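Local structure of surface protein VspA (Borrelia turicatae, 2GA0) at residues Thr30-Ile35 against Ser67-Val72; Asp56-Leu61 against Val119-Ala124. The protein is an outer-membrane surface lipoprotein of the variable small protein family, whose switching with related antigens probably helps the spirochaete evade the host immune response. One frame throughout, in Å; residues are numbered along the deposited sequence.

Interaction 1 (Thr30-Ile35 against Ser67-Val72); sequences TLVKSI and SVISAV
Leu31 lies against Val68 and Val72 where helices 8-40 and 59-79 run antiparallel in the helical bundle, the axes of the two short segments 9.4 Å apart with their N-to-C directions at 161°. Its CB lies 3.5 Å from Val72 CG2 and also reaches Val68 CG1 on the preceding turn. With chi1 at -74° and chi2 extended (-178°), the two methyls part: CD1 is carried to Val72 CG2 and, more loosely, Ala71 CB, while CD2 lies 4.1 Å from Val68 CG1. Leu31 and Val72 pass one another pointing in opposing senses. Val72 CG2 is shared, since Val32 CG2 meets it at 3.8 Å, the two valines lying roughly perpendicular. One turn further along, Ile35 passes Val68 in the opposite sense, with CD1 3.6 Å from Val68 CG1, and its CG1 packs on Ile69 CD1. No hydrogen bond joins the segments; the grip is aliphatic. The polar Ser34 OG is buried here and turns back on its own helix, bonding to Leu31 O at 2.7 Å from 23° outside the carbonyl plane, while Val68 CG1 lies against both of these oxygens. Helix 140-166 closes one flank of the contact, where Val32 and Ile69 both touch Leu146 and Ile35 touches Leu143. Helix 87-109 backs Ile69 through Phe103 and Leu104. Leu31 and Ser34 also pack on Ser34 and Leu31, respectively, of the second subunit, which places this layer between the bundle interior and the dimer interface.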
loop_
_atom_site.group_PDB
_atom_site.type_symbol
_atom_site.label_atom_id
_atom_site.label_comp_id
_atom_site.label_asym_id
_atom_site.label_seq_id
_atom_site.Cartn_x
_atom_site.Cartn_y
_atom_site.Cartn_z
ATOM N N THR A 30 2.864 -4.668 -1.049
ATOM C CA THR A 30 2.370 -3.794 -0.016
ATOM C C THR A 30 0.971 -3.386 -0.373
ATOM O O THR A 30 0.111 -3.415 0.496
ATOM C CB THR A 30 3.282 -2.636 0.176
ATOM O OG1 THR A 30 4.441 -3.106 0.842
ATOM C CG2 THR A 30 2.711 -1.662 1.168
ATOM N N LEU A 31 0.719 -3.049 -1.638
ATOM C CA LEU A 31 -0.658 -2.707 -2.046
ATOM C C LEU A 31 -1.633 -3.855 -1.763
ATOM O O LEU A 31 -2.714 -3.629 -1.261
ATOM C CB LEU A 31 -0.720 -2.295 -3.506
ATOM C CG LEU A 31 -0.148 -0.900 -3.795
ATOM C CD1 LEU A 31 -0.298 -0.562 -5.273
ATOM C CD2 LEU A 31 -0.848 0.174 -2.958
ATOM N N VAL A 32 -1.229 -5.087 -2.036
ATOM C CA VAL A 32 -2.102 -6.218 -1.744
ATOM C C VAL A 32 -2.308 -6.381 -0.212
ATOM O O VAL A 32 -3.434 -6.483 0.244
ATOM C CB VAL A 32 -1.583 -7.557 -2.445
ATOM C CG1 VAL A 32 -2.373 -8.796 -1.989
ATOM C CG2 VAL A 32 -1.569 -7.408 -4.000
ATOM N N LYS A 33 -1.229 -6.416 0.569
ATOM C CA LYS A 33 -1.367 -6.476 2.031
ATOM C C LYS A 33 -2.285 -5.374 2.581
ATOM O O LYS A 33 -2.974 -5.595 3.588
ATOM C CB LYS A 33 -0.018 -6.408 2.773
ATOM C CG LYS A 33 0.102 -7.397 3.995
ATOM C CD LYS A 33 0.294 -8.923 3.467
ATOM C CE LYS A 33 1.529 -9.684 4.072
ATOM N NZ LYS A 33 1.456 -10.294 5.492
ATOM N N SER A 34 -2.302 -4.206 1.918
ATOM C CA SER A 34 -3.059 -3.083 2.428
ATOM C C SER A 34 -4.550 -3.376 2.445
ATOM O O SER A 34 -5.298 -2.793 3.254
ATOM C CB SER A 34 -2.746 -1.803 1.671
ATOM O OG SER A 34 -3.481 -1.678 0.489
ATOM N N ILE A 35 -4.991 -4.307 1.610
ATOM C CA ILE A 35 -6.377 -4.704 1.675
ATOM C C ILE A 35 -6.770 -5.241 3.081
ATOM O O ILE A 35 -7.931 -5.092 3.502
ATOM C CB ILE A 35 -6.728 -5.648 0.513
ATOM C CG1 ILE A 35 -6.155 -5.084 -0.779
ATOM C CG2 ILE A 35 -8.255 -5.865 0.370
ATOM C CD1 ILE A 35 -6.584 -3.667 -1.167
ATOM N N SER A 67 -10.310 -0.255 -6.149
ATOM C CA SER A 67 -9.404 0.724 -6.703
ATOM C C SER A 67 -7.966 0.326 -6.483
ATOM O O SER A 67 -7.145 0.424 -7.402
ATOM C CB SER A 67 -9.617 2.059 -6.024
ATOM O OG SER A 67 -9.035 3.105 -6.778
ATOM N N VAL A 68 -7.654 -0.117 -5.264
ATOM C CA VAL A 68 -6.286 -0.513 -4.945
ATOM C C VAL A 68 -5.827 -1.706 -5.804
ATOM O O VAL A 68 -4.751 -1.689 -6.356
ATOM C CB VAL A 68 -6.039 -0.734 -3.389
ATOM C CG1 VAL A 68 -4.632 -1.322 -3.107
ATOM C CG2 VAL A 68 -6.243 0.584 -2.601
ATOM N N ILE A 69 -6.653 -2.725 -5.940
ATOM C CA ILE A 69 -6.294 -3.888 -6.740
ATOM C C ILE A 69 -6.244 -3.538 -8.216
ATOM O O ILE A 69 -5.502 -4.152 -8.951
ATOM C CB ILE A 69 -7.238 -5.094 -6.375
ATOM C CG1 ILE A 69 -7.055 -5.468 -4.902
ATOM C CG2 ILE A 69 -7.021 -6.323 -7.208
ATOM C CD1 ILE A 69 -5.610 -5.741 -4.509
ATOM N N SER A 70 -6.977 -2.512 -8.661
ATOM C CA SER A 70 -6.817 -2.031 -10.051
ATOM C C SER A 70 -5.391 -1.564 -10.267
ATOM O O SER A 70 -4.803 -1.806 -11.329
ATOM C CB SER A 70 -7.697 -0.841 -10.418
ATOM O OG SER A 70 -9.047 -1.134 -10.340
ATOM N N ALA A 71 -4.876 -0.842 -9.263
ATOM C CA ALA A 71 -3.544 -0.247 -9.315
ATOM C C ALA A 71 -2.489 -1.363 -9.358
ATOM O O ALA A 71 -1.589 -1.326 -10.207
ATOM C CB ALA A 71 -3.328 0.665 -8.125
ATOM N N VAL A 72 -2.621 -2.339 -8.454
ATOM C CA VAL A 72 -1.871 -3.582 -8.516
ATOM C C VAL A 72 -1.924 -4.194 -9.913
ATOM O O VAL A 72 -0.893 -4.466 -10.513
ATOM C CB VAL A 72 -2.419 -4.606 -7.500
ATOM C CG1 VAL A 72 -2.053 -5.984 -7.881
ATOM C CG2 VAL A 72 -1.890 -4.298 -6.125
#

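Interaction 2 (Asp56-Leu61 against Val119-Ala124); sequences DKNAKL and VKDADA. With NI (nickel (II) ion), chain J.
Asp121 OD1 receives two N-H groups, Asp56 N at 2.7 Å and Asn58 ND2 at 2.8 Å, in a polar junction that ties together the starts of helices 59-79 and 121-128 at one end of the helical bundle. Asp56 N comes from the syn side, 32° out of the carboxylate plane; Asn58 ND2 takes the anti lone pair of Asp121 OD1, and that oxygen lies almost in the amide plane of Asn58. In return Asp121 N donates to Asp56 OD1 at 3.1 Å, so the backbone N and carboxylate of each aspartate serve the other. Lys120, at the N-cap position of helix 121-128, brings NZ to Asp56 OD2 from above the carboxylate plane, a salt bridge of 2.9 Å; the lysine would probably ease the charge of two carboxylates whose OD1 atoms stand close together.

Asn58 also links this first shell to Val119. Its backbone N and ND2 both bond to Val119 O, the former in the carbonyl plane and the latter tilted from it. Chi1 (-71°) brings the amide to the 119-124 segment, and chi2 (-61°) turns ND2 between Val119 O and Asp121 OD1, while Asn58 OD1 accepts from Gly43 N. Asn58 CB rests on Ala124 CB, and Val119 CG2 packs 3.5 Å from Ala59 CB. A water accepts from both Ala59 N and Val119 N, bridging the backbones. Further out, Asp118 OD2 bonds to Lys57 N, and the bent Lys57 chain ends on nickel, which Asp54 also binds, with Lys57 NZ 2.1 Å from the metal.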
loop_
_atom_site.group_PDB
_atom_site.type_symbol
_atom_site.label_atom_id
_atom_site.label_comp_id
_atom_site.label_asym_id
_atom_site.label_seq_id
_atom_site.Cartn_x
_atom_site.Cartn_y
_atom_site.Cartn_z
ATOM N N ASP A 56 -22.101 -1.913 8.767
ATOM C CA ASP A 56 -22.722 -1.903 7.447
ATOM C C ASP A 56 -22.311 -0.685 6.628
ATOM O O ASP A 56 -21.291 -0.047 6.942
ATOM C CB ASP A 56 -24.239 -2.011 7.605
ATOM C CG ASP A 56 -24.640 -3.288 8.272
ATOM O OD1 ASP A 56 -23.850 -4.266 8.249
ATOM O OD2 ASP A 56 -25.718 -3.430 8.865
ATOM N N LYS A 57 -23.094 -0.375 5.581
ATOM C CA LYS A 57 -22.815 0.747 4.682
ATOM C C LYS A 57 -21.364 0.691 4.166
ATOM O O LYS A 57 -20.639 1.685 4.245
ATOM C CB LYS A 57 -23.071 2.090 5.379
ATOM C CG LYS A 57 -24.570 2.458 5.599
ATOM C CD LYS A 57 -25.028 2.243 7.086
ATOM C CE LYS A 57 -24.663 3.442 8.037
ATOM N NZ LYS A 57 -24.097 3.126 9.422
ATOM N N ASN A 58 -20.950 -0.460 3.639
ATOM C CA ASN A 58 -19.562 -0.700 3.283
ATOM C C ASN A 58 -19.192 -0.560 1.821
ATOM O O ASN A 58 -18.038 -0.731 1.464
ATOM C CB ASN A 58 -19.175 -2.117 3.720
ATOM C CG ASN A 58 -19.078 -2.245 5.195
ATOM O OD1 ASN A 58 -18.258 -1.565 5.820
ATOM N ND2 ASN A 58 -19.939 -3.078 5.787
ATOM N N ALA A 59 -20.156 -0.292 0.958
ATOM C CA ALA A 59 -19.904 -0.262 -0.483
ATOM C C ALA A 59 -18.633 0.506 -0.893
ATOM O O ALA A 59 -17.803 0.008 -1.634
ATOM C CB ALA A 59 -21.105 0.305 -1.217
ATOM N N LYS A 60 -18.495 1.731 -0.396
ATOM C CA LYS A 60 -17.442 2.633 -0.831
ATOM C C LYS A 60 -16.085 2.149 -0.325
ATOM O O LYS A 60 -15.072 2.333 -0.996
ATOM C CB LYS A 60 -17.748 4.062 -0.379
ATOM C CG LYS A 60 -18.459 4.950 -1.443
ATOM C CD LYS A 60 -19.648 4.232 -2.131
ATOM C CE LYS A 60 -20.489 5.106 -3.027
ATOM N NZ LYS A 60 -21.685 5.656 -2.305
ATOM N N LEU A 61 -16.056 1.508 0.846
ATOM C CA LEU A 61 -14.859 0.852 1.285
ATOM C C LEU A 61 -14.479 -0.258 0.302
ATOM O O LEU A 61 -13.301 -0.372 -0.045
ATOM C CB LEU A 61 -15.018 0.333 2.700
ATOM C CG LEU A 61 -13.807 -0.415 3.240
ATOM C CD1 LEU A 61 -12.596 0.471 3.331
ATOM C CD2 LEU A 61 -14.101 -1.137 4.595
ATOM N N VAL A 119 -24.139 -2.364 1.902
ATOM C CA VAL A 119 -23.412 -3.615 1.949
ATOM C C VAL A 119 -23.121 -3.962 3.401
ATOM O O VAL A 119 -22.353 -3.252 4.063
ATOM C CB VAL A 119 -22.104 -3.522 1.129
ATOM C CG1 VAL A 119 -21.595 -4.922 0.753
ATOM C CG2 VAL A 119 -22.334 -2.731 -0.116
ATOM N N LYS A 120 -23.736 -5.031 3.896
ATOM C CA LYS A 120 -23.526 -5.441 5.291
ATOM C C LYS A 120 -22.120 -6.006 5.524
ATOM O O LYS A 120 -21.460 -6.493 4.607
ATOM C CB LYS A 120 -24.665 -6.364 5.758
ATOM C CG LYS A 120 -26.011 -5.659 5.729
ATOM C CD LYS A 120 -27.142 -6.587 6.019
ATOM C CE LYS A 120 -27.983 -6.063 7.194
ATOM N NZ LYS A 120 -27.230 -5.923 8.523
ATOM N N ASP A 121 -21.659 -5.907 6.755
ATOM C CA ASP A 121 -20.346 -6.419 7.134
ATOM C C ASP A 121 -20.044 -7.802 6.571
ATOM O O ASP A 121 -19.029 -7.971 5.925
ATOM C CB ASP A 121 -20.199 -6.368 8.648
ATOM C CG ASP A 121 -20.339 -4.972 9.195
ATOM O OD1 ASP A 121 -20.405 -3.997 8.408
ATOM O OD2 ASP A 121 -20.418 -4.767 10.422
ATOM N N ALA A 122 -20.935 -8.773 6.774
ATOM C CA ALA A 122 -20.709 -10.154 6.323
ATOM C C ALA A 122 -20.331 -10.202 4.831
ATOM O O ALA A 122 -19.348 -10.825 4.428
ATOM C CB ALA A 122 -21.916 -11.010 6.580
ATOM N N ASP A 123 -21.118 -9.516 4.015
ATOM C CA ASP A 123 -20.841 -9.419 2.587
ATOM C C ASP A 123 -19.515 -8.758 2.274
ATOM O O ASP A 123 -18.788 -9.207 1.375
ATOM C CB ASP A 123 -21.917 -8.606 1.917
ATOM C CG ASP A 123 -23.060 -9.453 1.437
ATOM O OD1 ASP A 123 -23.150 -10.619 1.885
ATOM O OD2 ASP A 123 -23.930 -9.038 0.614
ATOM N N ALA A 124 -19.215 -7.669 2.979
ATOM C CA ALA A 124 -17.965 -6.977 2.754
ATOM C C ALA A 124 -16.805 -7.946 3.015
ATOM O O ALA A 124 -15.839 -8.009 2.224
ATOM C CB ALA A 124 -17.871 -5.768 3.619
HETATM NI NI NI J . -24.593 3.575 11.368
HETATM O O HOH W 1 -23.132 0.630 1.293
#

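Along the chain the segments alternate, 30-35, 56-61, 67-72, 119-124, so the connections made by the two interactions cross. Helix 59-79 serves both: its first turn belongs to interaction 2, and residues 67-72, beginning six residues after Leu61, belong to interaction 1. Their centres are 18 Å apart and their nearest atoms about 7 Å, without touching. Interaction 1 is the buried aliphatic layer near the centre of the chain, pairing this helix with helix 8-40; interaction 2 is mainly polar and lies about 20 Å from that centre. Helix 59-79 is thus contacted near its middle by helix 8-40 and at its start by the 119-124 segment, and both regions also meet the second subunit.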